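Local atomic coordinates of cGAS/DncV-like nucleotidyltransferase in E. coli homolog (Elizabethkingia meningoseptica ATCC 13253 = NBRC 12535, PDB entry 6E0O), a protein that synthesises cyclic nucleotide second messengers, probably including cyclic di-AMP from ATP with magnesium as cofactor, for a bacterial CBASS defence against phage. Residues Q6-I9 against N10-R13; Y189-M192 against V193-L196; Y96-D99 against E100-D104; E118-K122 against C123-N127; E19-K22 against C23-A26. All blocks are in the same frame, centred on the assembly; numbering follows the deposited sequence. Where two conformers were deposited one is given.

Interaction 1 (Q6-I9 against N10-R13); sequences QQLI and NWSR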
# COMPACT_ATOMS: atom_id res chain seq x y z
N GLN A 6 26.27 0.67 1.30
CA GLN A 6 25.89 0.63 -0.11
C GLN A 6 24.79 -0.39 -0.37
O GLN A 6 23.91 -0.16 -1.21
CB GLN A 6 27.11 0.33 -0.99
CG GLN A 6 26.78 0.41 -2.46
CD GLN A 6 26.34 1.79 -2.87
OE1 GLN A 6 27.04 2.77 -2.63
NE2 GLN A 6 25.16 1.88 -3.48
N GLN A 7 24.83 -1.54 0.30
CA GLN A 7 23.76 -2.53 0.12
C GLN A 7 22.42 -1.96 0.57
O GLN A 7 21.39 -2.18 -0.08
CB GLN A 7 24.11 -3.82 0.85
CG GLN A 7 25.22 -4.62 0.17
CD GLN A 7 25.64 -5.85 0.96
OE1 GLN A 7 26.19 -5.74 2.06
NE2 GLN A 7 25.38 -7.03 0.41
N LEU A 8 22.41 -1.22 1.68
CA LEU A 8 21.17 -0.59 2.13
C LEU A 8 20.68 0.42 1.11
O LEU A 8 19.48 0.51 0.83
CB LEU A 8 21.35 0.08 3.49
CG LEU A 8 21.68 -0.84 4.67
CD1 LEU A 8 21.76 -0.00 5.95
CD2 LEU A 8 20.66 -1.95 4.80
N ILE A 9 21.59 1.22 0.55
CA ILE A 9 21.21 2.17 -0.49
C ILE A 9 20.57 1.43 -1.66
O ILE A 9 19.53 1.85 -2.19
CB ILE A 9 22.41 3.02 -0.92
CG1 ILE A 9 22.86 3.92 0.24
CG2 ILE A 9 22.06 3.84 -2.16
CD1 ILE A 9 24.19 4.62 0.00
N ASN A 10 21.18 0.33 -2.09
CA ASN A 10 20.62 -0.42 -3.21
C ASN A 10 19.22 -0.91 -2.90
O ASN A 10 18.31 -0.81 -3.74
CB ASN A 10 21.53 -1.59 -3.57
CG ASN A 10 22.88 -1.15 -4.10
OD1 ASN A 10 23.07 0.01 -4.46
ND2 ASN A 10 23.83 -2.08 -4.16
N TRP A 11 19.01 -1.44 -1.70
CA TRP A 11 17.70 -1.94 -1.32
C TRP A 11 16.67 -0.82 -1.17
O TRP A 11 15.47 -1.10 -1.16
CB TRP A 11 17.77 -2.63 0.03
CG TRP A 11 18.32 -4.01 0.01
CD1 TRP A 11 18.54 -4.80 -1.08
CD2 TRP A 11 18.71 -4.76 1.14
NE1 TRP A 11 19.04 -6.02 -0.68
CE2 TRP A 11 19.15 -6.01 0.69
CE3 TRP A 11 18.70 -4.50 2.51
CZ2 TRP A 11 19.61 -7.00 1.55
CZ3 TRP A 11 19.16 -5.48 3.37
CH2 TRP A 11 19.60 -6.71 2.89
N SER A 12 17.12 0.41 -1.00
CA SER A 12 16.21 1.52 -0.78
C SER A 12 15.62 2.06 -2.07
O SER A 12 14.75 2.93 -2.00
CB SER A 12 16.93 2.65 -0.05
OG SER A 12 17.77 3.35 -0.95
N ARG A 13 16.06 1.58 -3.22
CA ARG A 13 15.61 2.13 -4.49
C ARG A 13 14.30 1.48 -4.95
O ARG A 13 14.09 0.29 -4.73
CB ARG A 13 16.68 1.89 -5.56
CG ARG A 13 18.01 2.59 -5.27
CD ARG A 13 17.83 4.09 -5.41
NE ARG A 13 19.04 4.88 -5.15
CZ ARG A 13 19.29 5.52 -4.02
NH1 ARG A 13 18.43 5.46 -2.99
NH2 ARG A 13 20.41 6.22 -3.90

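Interaction 2 (Y189-M192 against V193-L196); sequences YKRM and VRIL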
# COMPACT_ATOMS: atom_id res chain seq x y z
N TYR A 189 12.28 8.63 4.38
CA TYR A 189 11.08 7.92 4.84
C TYR A 189 10.76 6.75 3.90
O TYR A 189 10.68 5.58 4.33
CB TYR A 189 9.88 8.88 4.99
CG TYR A 189 8.57 8.13 5.06
CD1 TYR A 189 8.34 7.18 6.05
CD2 TYR A 189 7.58 8.33 4.11
CE1 TYR A 189 7.18 6.46 6.09
CE2 TYR A 189 6.40 7.60 4.15
CZ TYR A 189 6.20 6.68 5.14
OH TYR A 189 5.03 5.96 5.16
N LYS A 190 10.57 7.02 2.60
CA LYS A 190 10.19 5.93 1.71
C LYS A 190 11.35 4.98 1.46
O LYS A 190 11.13 3.79 1.23
CB LYS A 190 9.63 6.46 0.39
CG LYS A 190 8.27 7.12 0.56
CD LYS A 190 7.62 7.51 -0.74
CE LYS A 190 6.26 8.13 -0.49
NZ LYS A 190 5.64 8.53 -1.78
N ARG A 191 12.59 5.48 1.50
CA ARG A 191 13.75 4.61 1.34
C ARG A 191 13.83 3.59 2.47
O ARG A 191 14.13 2.42 2.23
CB ARG A 191 15.01 5.45 1.22
CG ARG A 191 15.06 6.13 -0.12
CD ARG A 191 16.18 7.10 -0.28
NE ARG A 191 15.98 7.86 -1.51
CZ ARG A 191 16.79 8.81 -1.94
NH1 ARG A 191 17.87 9.11 -1.25
NH2 ARG A 191 16.50 9.47 -3.05
N MET A 192 13.51 4.01 3.70
CA MET A 192 13.47 3.08 4.83
C MET A 192 12.30 2.10 4.71
O MET A 192 12.45 0.92 5.02
CB MET A 192 13.39 3.87 6.13
CG MET A 192 14.67 4.65 6.43
SD MET A 192 16.11 3.58 6.67
CE MET A 192 17.32 4.35 5.60
N VAL A 193 11.14 2.57 4.25
CA VAL A 193 10.03 1.66 3.97
C VAL A 193 10.48 0.59 2.99
O VAL A 193 10.22 -0.61 3.18
CB VAL A 193 8.81 2.43 3.44
CG1 VAL A 193 7.77 1.46 2.86
CG2 VAL A 193 8.19 3.29 4.52
N ARG A 194 11.13 1.00 1.90
CA ARG A 194 11.56 0.04 0.90
C ARG A 194 12.55 -0.96 1.48
O ARG A 194 12.45 -2.16 1.20
CB ARG A 194 12.12 0.76 -0.32
CG ARG A 194 11.06 1.56 -1.06
CD ARG A 194 11.65 2.19 -2.33
NE ARG A 194 10.93 3.40 -2.71
CZ ARG A 194 11.44 4.62 -2.74
NH1 ARG A 194 12.72 4.84 -2.44
NH2 ARG A 194 10.68 5.64 -3.10
N ILE A 195 13.51 -0.50 2.27
CA ILE A 195 14.46 -1.44 2.88
C ILE A 195 13.71 -2.47 3.72
O ILE A 195 13.99 -3.67 3.66
CB ILE A 195 15.51 -0.70 3.72
CG1 ILE A 195 16.47 0.08 2.83
CG2 ILE A 195 16.27 -1.69 4.60
CD1 ILE A 195 17.31 1.09 3.59
N LEU A 196 12.78 -2.01 4.55
CA LEU A 196 12.05 -2.93 5.41
C LEU A 196 11.15 -3.87 4.62
O LEU A 196 10.95 -5.01 5.04
CB LEU A 196 11.29 -2.16 6.48
CG LEU A 196 12.20 -1.50 7.53
CD1 LEU A 196 11.37 -0.61 8.44
CD2 LEU A 196 12.96 -2.50 8.36

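Interaction 3 (Y96-D99 against E100-D104); sequences YNFD and ELKAD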
# COMPACT_ATOMS: atom_id res chain seq x y z
N TYR A 96 -28.33 0.33 -7.02
CA TYR A 96 -27.11 -0.24 -7.59
C TYR A 96 -26.12 -0.56 -6.47
O TYR A 96 -25.40 0.32 -5.98
CB TYR A 96 -26.50 0.72 -8.61
CG TYR A 96 -25.41 0.12 -9.47
CD1 TYR A 96 -25.67 -0.93 -10.35
CD2 TYR A 96 -24.12 0.62 -9.42
CE1 TYR A 96 -24.67 -1.46 -11.14
CE2 TYR A 96 -23.12 0.10 -10.21
CZ TYR A 96 -23.40 -0.95 -11.07
OH TYR A 96 -22.40 -1.48 -11.87
N ASN A 97 -26.10 -1.83 -6.07
CA ASN A 97 -25.37 -2.27 -4.90
C ASN A 97 -23.99 -2.80 -5.28
O ASN A 97 -23.66 -2.97 -6.45
CB ASN A 97 -26.16 -3.36 -4.18
CG ASN A 97 -26.47 -4.53 -5.08
OD1 ASN A 97 -25.58 -5.31 -5.44
ND2 ASN A 97 -27.74 -4.66 -5.47
N PHE A 98 -23.20 -3.10 -4.25
CA PHE A 98 -21.81 -3.45 -4.51
C PHE A 98 -21.69 -4.79 -5.24
O PHE A 98 -20.81 -4.95 -6.09
CB PHE A 98 -20.97 -3.49 -3.24
CG PHE A 98 -19.53 -3.75 -3.54
CD1 PHE A 98 -18.74 -2.74 -4.06
CD2 PHE A 98 -19.00 -5.02 -3.44
CE1 PHE A 98 -17.44 -2.98 -4.40
CE2 PHE A 98 -17.70 -5.26 -3.79
CZ PHE A 98 -16.92 -4.25 -4.27
N ASP A 99 -22.53 -5.77 -4.90
CA ASP A 99 -22.43 -7.06 -5.57
C ASP A 99 -22.57 -6.91 -7.07
O ASP A 99 -21.81 -7.50 -7.85
CB ASP A 99 -23.50 -8.02 -5.06
CG ASP A 99 -23.27 -8.45 -3.64
OD1 ASP A 99 -22.13 -8.36 -3.16
OD2 ASP A 99 -24.25 -8.90 -3.00
N GLU A 100 -23.55 -6.10 -7.51
CA GLU A 100 -23.75 -5.85 -8.93
C GLU A 100 -22.55 -5.12 -9.52
O GLU A 100 -22.11 -5.43 -10.63
CB GLU A 100 -25.00 -5.00 -9.14
CG GLU A 100 -26.30 -5.61 -8.72
CD GLU A 100 -27.42 -4.58 -8.79
OE1 GLU A 100 -27.77 -3.99 -7.73
OE2 GLU A 100 -27.92 -4.31 -9.90
N LEU A 101 -22.02 -4.12 -8.80
CA LEU A 101 -20.85 -3.40 -9.29
C LEU A 101 -19.69 -4.35 -9.54
O LEU A 101 -19.05 -4.31 -10.59
CB LEU A 101 -20.43 -2.30 -8.31
CG LEU A 101 -19.16 -1.55 -8.71
CD1 LEU A 101 -19.35 -0.77 -10.01
CD2 LEU A 101 -18.74 -0.61 -7.59
N LYS A 102 -19.39 -5.22 -8.56
CA LYS A 102 -18.23 -6.09 -8.71
C LYS A 102 -18.46 -7.11 -9.82
O LYS A 102 -17.54 -7.41 -10.59
CB LYS A 102 -17.89 -6.76 -7.38
CG LYS A 102 -16.61 -7.57 -7.43
CD LYS A 102 -16.14 -7.96 -6.05
CE LYS A 102 -14.86 -8.76 -6.10
NZ LYS A 102 -14.47 -9.20 -4.74
N ALA A 103 -19.67 -7.64 -9.93
CA ALA A 103 -19.98 -8.58 -11.01
C ALA A 103 -19.86 -7.90 -12.37
O ALA A 103 -19.34 -8.49 -13.32
CB ALA A 103 -21.38 -9.16 -10.83
N ASP A 104 -20.35 -6.67 -12.48
CA ASP A 104 -20.26 -5.95 -13.75
C ASP A 104 -18.81 -5.63 -14.09
O ASP A 104 -18.42 -5.65 -15.27
CB ASP A 104 -21.09 -4.67 -13.67
CG ASP A 104 -22.59 -4.93 -13.67
OD1 ASP A 104 -23.01 -6.09 -13.89
OD2 ASP A 104 -23.34 -3.96 -13.44

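Interaction 4 (E118-K122 against C123-N127); sequences ERKNK and CIQVN. With nucleotides of chain B.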
# COMPACT_ATOMS: atom_id res chain seq x y z
N GLU A 118 -9.50 -13.30 -12.84
CA GLU A 118 -9.79 -14.14 -11.69
C GLU A 118 -10.37 -13.28 -10.58
O GLU A 118 -9.72 -12.34 -10.11
CB GLU A 118 -8.52 -14.84 -11.19
CG GLU A 118 -7.84 -15.70 -12.25
CD GLU A 118 -6.59 -16.38 -11.74
OE1 GLU A 118 -5.93 -17.09 -12.53
OE2 GLU A 118 -6.26 -16.22 -10.55
N ARG A 119 -11.58 -13.60 -10.15
CA ARG A 119 -12.17 -12.89 -9.03
C ARG A 119 -11.45 -13.26 -7.74
O ARG A 119 -11.19 -14.44 -7.48
CB ARG A 119 -13.64 -13.24 -8.92
CG ARG A 119 -14.32 -12.56 -7.76
CD ARG A 119 -15.80 -12.70 -7.85
NE ARG A 119 -16.48 -12.09 -6.72
CZ ARG A 119 -17.59 -11.37 -6.81
NH1 ARG A 119 -18.13 -11.13 -8.00
NH2 ARG A 119 -18.14 -10.86 -5.72
N LYS A 120 -11.12 -12.25 -6.95
CA LYS A 120 -10.49 -12.42 -5.65
C LYS A 120 -11.37 -11.82 -4.56
O LYS A 120 -12.39 -11.18 -4.84
CB LYS A 120 -9.09 -11.80 -5.64
CG LYS A 120 -8.17 -12.30 -6.73
CD LYS A 120 -7.83 -13.77 -6.57
CE LYS A 120 -7.03 -14.26 -7.78
NZ LYS A 120 -6.66 -15.70 -7.68
N ASN A 121 -10.95 -12.00 -3.31
CA ASN A 121 -11.79 -11.60 -2.18
C ASN A 121 -12.05 -10.10 -2.18
O ASN A 121 -13.16 -9.66 -1.84
CB ASN A 121 -11.12 -12.03 -0.88
CG ASN A 121 -12.03 -11.89 0.32
OD1 ASN A 121 -13.23 -12.16 0.24
ND2 ASN A 121 -11.47 -11.45 1.44
N LYS A 122 -11.05 -9.29 -2.53
CA LYS A 122 -11.13 -7.84 -2.41
C LYS A 122 -10.95 -7.12 -3.73
O LYS A 122 -10.91 -5.88 -3.74
CB LYS A 122 -10.10 -7.33 -1.40
CG LYS A 122 -10.35 -7.78 0.03
CD LYS A 122 -9.34 -7.21 1.01
CE LYS A 122 -9.42 -7.92 2.35
NZ LYS A 122 -8.35 -7.47 3.28
N CYS A 123 -10.86 -7.84 -4.85
CA CYS A 123 -10.57 -7.22 -6.14
C CYS A 123 -10.87 -8.22 -7.24
O CYS A 123 -11.23 -9.38 -6.98
CB CYS A 123 -9.11 -6.77 -6.20
SG CYS A 123 -7.91 -8.13 -6.14
N ILE A 124 -10.73 -7.77 -8.48
CA ILE A 124 -10.70 -8.63 -9.65
C ILE A 124 -9.27 -8.60 -10.18
O ILE A 124 -8.76 -7.53 -10.55
CB ILE A 124 -11.68 -8.17 -10.74
CG1 ILE A 124 -13.11 -7.99 -10.22
CG2 ILE A 124 -11.60 -9.16 -11.89
CD1 ILE A 124 -13.77 -9.24 -9.71
N GLN A 125 -8.62 -9.75 -10.22
CA GLN A 125 -7.26 -9.82 -10.73
C GLN A 125 -7.28 -10.03 -12.23
O GLN A 125 -8.05 -10.85 -12.75
CB GLN A 125 -6.52 -10.98 -10.06
CG GLN A 125 -5.07 -11.11 -10.40
CD GLN A 125 -4.41 -12.20 -9.59
OE1 GLN A 125 -4.14 -13.29 -10.09
NE2 GLN A 125 -4.17 -11.93 -8.31
N VAL A 126 -6.45 -9.28 -12.93
CA VAL A 126 -6.22 -9.45 -14.36
C VAL A 126 -4.77 -9.88 -14.52
O VAL A 126 -3.85 -9.06 -14.41
CB VAL A 126 -6.54 -8.19 -15.16
CG1 VAL A 126 -6.34 -8.48 -16.65
CG2 VAL A 126 -7.95 -7.68 -14.88
N ASN A 127 -4.55 -11.16 -14.78
CA ASN A 127 -3.20 -11.68 -14.87
C ASN A 127 -2.47 -11.08 -16.06
O ASN A 127 -3.05 -10.91 -17.14
CB ASN A 127 -3.25 -13.20 -14.96
CG ASN A 127 -3.71 -13.82 -13.67
OD1 ASN A 127 -4.60 -14.66 -13.66
ND2 ASN A 127 -3.09 -13.42 -12.57
P A B 2 -4.66 -7.82 0.43
OP1 A B 2 -5.88 -7.59 1.24
OP2 A B 2 -4.27 -9.21 0.07
O5' A B 2 -4.82 -7.00 -0.93
C5' A B 2 -5.61 -7.50 -2.00
C4' A B 2 -6.09 -6.39 -2.91
O4' A B 2 -7.07 -5.60 -2.19
C3' A B 2 -5.00 -5.42 -3.37
O3' A B 2 -5.28 -4.97 -4.70
C2' A B 2 -5.13 -4.27 -2.39
O2' A B 2 -4.69 -3.02 -2.88
C1' A B 2 -6.63 -4.26 -2.10
N9 A B 2 -6.95 -3.78 -0.75
C8 A B 2 -6.76 -4.45 0.43
N7 A B 2 -7.12 -3.78 1.49
C5 A B 2 -7.56 -2.57 0.98
C6 A B 2 -8.07 -1.40 1.59
N6 A B 2 -8.24 -1.24 2.90
N1 A B 2 -8.42 -0.40 0.77
C2 A B 2 -8.26 -0.52 -0.55
N3 A B 2 -7.79 -1.56 -1.24
C4 A B 2 -7.46 -2.56 -0.41

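Interaction 5 (E19-K22 against C23-A26); sequences EDLK and CQNA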
# COMPACT_ATOMS: atom_id res chain seq x y z
N GLU A 19 6.58 4.35 -14.50
CA GLU A 19 7.24 4.61 -15.78
C GLU A 19 7.42 3.33 -16.59
O GLU A 19 7.69 3.41 -17.79
CB GLU A 19 8.62 5.24 -15.55
CG GLU A 19 8.57 6.63 -14.96
CD GLU A 19 7.67 7.56 -15.76
OE1 GLU A 19 8.18 8.22 -16.69
OE2 GLU A 19 6.46 7.60 -15.46
N ASP A 20 7.29 2.17 -15.96
CA ASP A 20 7.59 0.93 -16.65
C ASP A 20 6.59 0.68 -17.77
O ASP A 20 5.37 0.83 -17.58
CB ASP A 20 7.54 -0.24 -15.67
CG ASP A 20 8.64 -0.18 -14.64
OD1 ASP A 20 9.63 0.55 -14.86
OD2 ASP A 20 8.51 -0.87 -13.61
N LEU A 21 7.10 0.26 -18.92
CA LEU A 21 6.24 -0.01 -20.07
C LEU A 21 5.15 -1.02 -19.73
O LEU A 21 3.99 -0.84 -20.13
CB LEU A 21 7.09 -0.51 -21.23
CG LEU A 21 6.36 -1.05 -22.45
CD1 LEU A 21 5.51 0.04 -23.08
CD2 LEU A 21 7.36 -1.60 -23.48
N LYS A 22 5.51 -2.09 -19.01
CA LYS A 22 4.52 -3.12 -18.72
C LYS A 22 3.47 -2.63 -17.73
O LYS A 22 2.34 -3.14 -17.74
CB LYS A 22 5.22 -4.39 -18.20
CG LYS A 22 6.00 -5.15 -19.28
CD LYS A 22 6.74 -6.36 -18.72
CE LYS A 22 5.82 -7.51 -18.34
NZ LYS A 22 6.58 -8.68 -17.81
N CYS A 23 3.80 -1.65 -16.89
CA CYS A 23 2.80 -1.04 -16.03
C CYS A 23 1.86 -0.16 -16.84
O CYS A 23 0.63 -0.27 -16.72
CB CYS A 23 3.48 -0.22 -14.92
SG CYS A 23 2.32 0.57 -13.79
N GLN A 24 2.43 0.73 -17.66
CA GLN A 24 1.62 1.56 -18.55
C GLN A 24 0.68 0.70 -19.38
O GLN A 24 -0.50 1.03 -19.54
CB GLN A 24 2.54 2.38 -19.45
CG GLN A 24 3.46 3.34 -18.69
CD GLN A 24 4.46 4.04 -19.60
OE1 GLN A 24 4.68 3.63 -20.74
NE2 GLN A 24 5.08 5.10 -19.09
N ASN A 25 1.19 -0.40 -19.94
CA ASN A 25 0.37 -1.26 -20.79
C ASN A 25 -0.82 -1.82 -20.02
O ASN A 25 -1.95 -1.85 -20.52
CB ASN A 25 1.19 -2.40 -21.38
CG ASN A 25 2.11 -1.94 -22.48
OD1 ASN A 25 1.98 -0.83 -23.01
ND2 ASN A 25 3.04 -2.81 -22.86
N ALA A 26 -0.58 -2.30 -18.80
CA ALA A 26 -1.67 -2.82 -17.99
C ALA A 26 -2.72 -1.73 -17.74
O ALA A 26 -3.92 -1.97 -17.89
CB ALA A 26 -1.15 -3.38 -16.67

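Interaction 1 (Q6-I9 against N10-R13)
Q6 and N10, one turn apart on helix 5-11, join their side-chain amides on the outer surface of the helix. NE2 of Q6 donates to OD1 of N10 at 3.0 Å; the acceptor lies in the amide plane of Q6, while the donor stands above the carbonyl plane of N10, and the two amide planes are 44° apart. Q6 reaches this partner because its chain bends at chi2 (63°). The same turn is closed underneath by N10 N bonding to Q6 O and, one residue on, W11 N to Q7 O.

A second polar cluster gathers round S12. The carbonyl O of I9 receives both N and OG of S12, the hydroxyl lying 2.6 Å from I9 O. With chi1 at 77°, S12 turns OG back toward the preceding turn, and S12 N adds a weak bond to L8 O.

The remaining contacts are of methyl groups and flat faces. CD2 of L8 makes an apolar contact with W11 CE3 at 3.9 Å, at an angle that is neither face-on nor edge-on, and Q7 O lies over one face of the indole. I9 and R13 run side by side, the methyl CG2 of I9 lying over one face of the R13 guanidinium, 3.4 Å from NH2. The indole also meets the ring of F3 and packs on V198 and R202 of helix 188-205.

Chemically, one carbonyl, I9 O, serves two donors of a single serine, whereas the exposed amide pair links side chains one turn apart, adding to the backbone bond from N10 N to Q6 O.

Interaction 2 (Y189-M192 against V193-L196)
Y189 and V193 meet at an oblique angle on helix 188-205, the methyl CG2 of V193 lying 3.7 Å from CE1 of the Y189 ring. M192 and I195, the second apolar pair, instead lie alongside each other and point the same way: bends at chi2 and chi3 of the methionine bring its terminal CE to 3.8 Å from I195 CD1.

The charged side chains use their flat and aliphatic parts. R194 lays one face of its guanidinium over CB of K190, with NH2 3.7 Å away, and sets NH1 3.5 Å from CG of R191. The two arginines are like charges, R191 NE and R194 NH1 being 4.5 Å apart, but R194 is drawn to carbonyls: NH1 bonds to S12 O and NE to N53 O. K190 NZ likewise donates to N52 O.

Regular i to i+4 backbone bonds, such as V193 N to Y189 O at 3.0 Å, run beneath all these groups.

The surrounding elements divide the helix surface between them. Y189, V193 and L196 face V223 of helix 216-224, M192 and I195 pack on L240 of helix 236-252, and Y189 also touches T182 of helix 171-184.

Interaction 3 (Y96-D99 against E100-D104)
Y96 reaches past the first turn of helix 98-113 to D104, the two side chains approaching from opposite directions. Its hydroxyl OH donates to OD2 of D104 at 3.1 Å; the carboxylate oxygen sits at the edge of the ring, in its plane, and is met on its anti side. With CG anti to the backbone N (chi1 -168°), the ring is laid along the turn, where CE2 passes L101 CD1 at 3.9 Å and the two side chains cross at about a right angle.

N97 and E100 are also nearly perpendicular, and between them they form a capping box. OD1 of N97 accepts from E100 N at 3.0 Å, with the N-H aimed almost straight (164°), and so satisfies that amide at the start of the helix. In return, N97 N points to OE1 of E100, although the position of that carboxylate oxygen is less certain. N97 O takes L101 N and begins the regular backbone pattern.

The F98 ring is met obliquely by two neighbours on the same side, CD1 lying 4.1 Å from L101 CD2 and CE2 3.9 Å from K102 CD. The extended K102 chain carries its NZ onward to a salt bridge with D162.

Around this helix start, Y96, L101 and D104 touch F38 of helix 21-38. F98 and L101 rest on F141 of strand 135-147, and L101 also packs against M66 and Y68 of strand 62-68.

Interaction 4 (E118-K122 against C123-N127)
C123, the last residue of the hairpin turn, closes it by offering its carbonyl O to K120 N at 2.9 Å. Its SG, turned between backbone N and carbonyl carbon (chi1 65°), approaches K120 CB at 3.9 Å. C123 N is buried without a polar partner. Just before it, K122 extends toward the bound nucleotide: its NZ donates to OP1 of A2 of chain B at 3.2 Å, and its CB lies beside the sugar O4'.

I124 pairs with R119 as a non-hydrogen-bonded antiparallel pair. The methyl CD1 of the isoleucine meets CG of the arginine at 3.9 Å, an oblique apolar contact on the side of the sheet facing helix 98-113. The R119 head goes on to a salt bridge with D162.

Q125 is the hydrogen-bonded partner of E118, with both backbone bonds 2.8 Å long, E118 N to Q125 O and Q125 N to E118 O. Their side chains run alongside each other on the other side of the sheet, carboxylate and amide planes 33° apart. K120 crosses Q125 obliquely, CE near NE2, and bends at chi2 to bring NZ to E118 OE2, a salt bridge of 2.9 Å met nearly end-on to the C-O bond.

N127 follows the strand, its carbonyl O accepting from R132 NH2.

The chemistry divides the lysines: K120 is engaged by a carboxylate within the hairpin, whereas K122 at the turn binds the phosphate of the nucleotide, in keeping with its probable place in the ATP site.

Interaction 5 (E19-K22 against C23-A26)
L21 and N25 meet at a slant on one turn at the start of helix 21-38. The methyl CD1 of L21 touches the amide of N25, 3.6 Å from OD1, so the leucine covers part of a polar group whose ND2 donates to N131 O. Beneath them N25 N reaches L21 O at 2.8 Å.

D20 O is the acceptor that opens the helix. It takes Q24 N at 2.9 Å, the N-H almost perfectly aligned (174°) and approaching close to the direction of the carbonyl bond, and it takes C23 N in a weak, strongly bent bond. D20 occupies the N-cap position but makes no capping bond with its side chain; OD2 instead accepts from T17 N, just upstream. In one of its two conformers, the extended Q24 side chain lies back along the turn, CG 3.3 Å from D20 O.

K22 O is served by A26 N at 3.2 Å, with the donor standing well above the carbonyl plane. The K22 chain bends at chi3 (72°) on its way to N59, where NZ donates to OD1. K22 also shares a backbone bond with I133, against which C23 and A26 pack.

The arrangement is an alpha-helix N-terminus whose N-cap aspartate is turned to the preceding segment. It is set on the loop around I133, with C23 about 4 Å, side chain to side chain, from Y50, a probable GTP-binding residue.

In the fold
Interaction 2 is the most buried of the five, with apolar pairs facing neighbouring helices and arginines that meet loops; interactions 1, 3 and 5 lie at or near helix ends and mix covered hydrophobic residues with exposed polar ones. Interactions 1 and 2 touch, since S12, following helix 5-11, meets R194 and R191 of helix 188-205. Interactions 3 and 4 are likewise joined: K102 of the helix bonds to K120 O of the hairpin. Helix starts differ too, a capping box in interaction 3 against none in interaction 5. Interaction 4, partly buried, is the beta contact of the set, and it alone reaches the nucleotide.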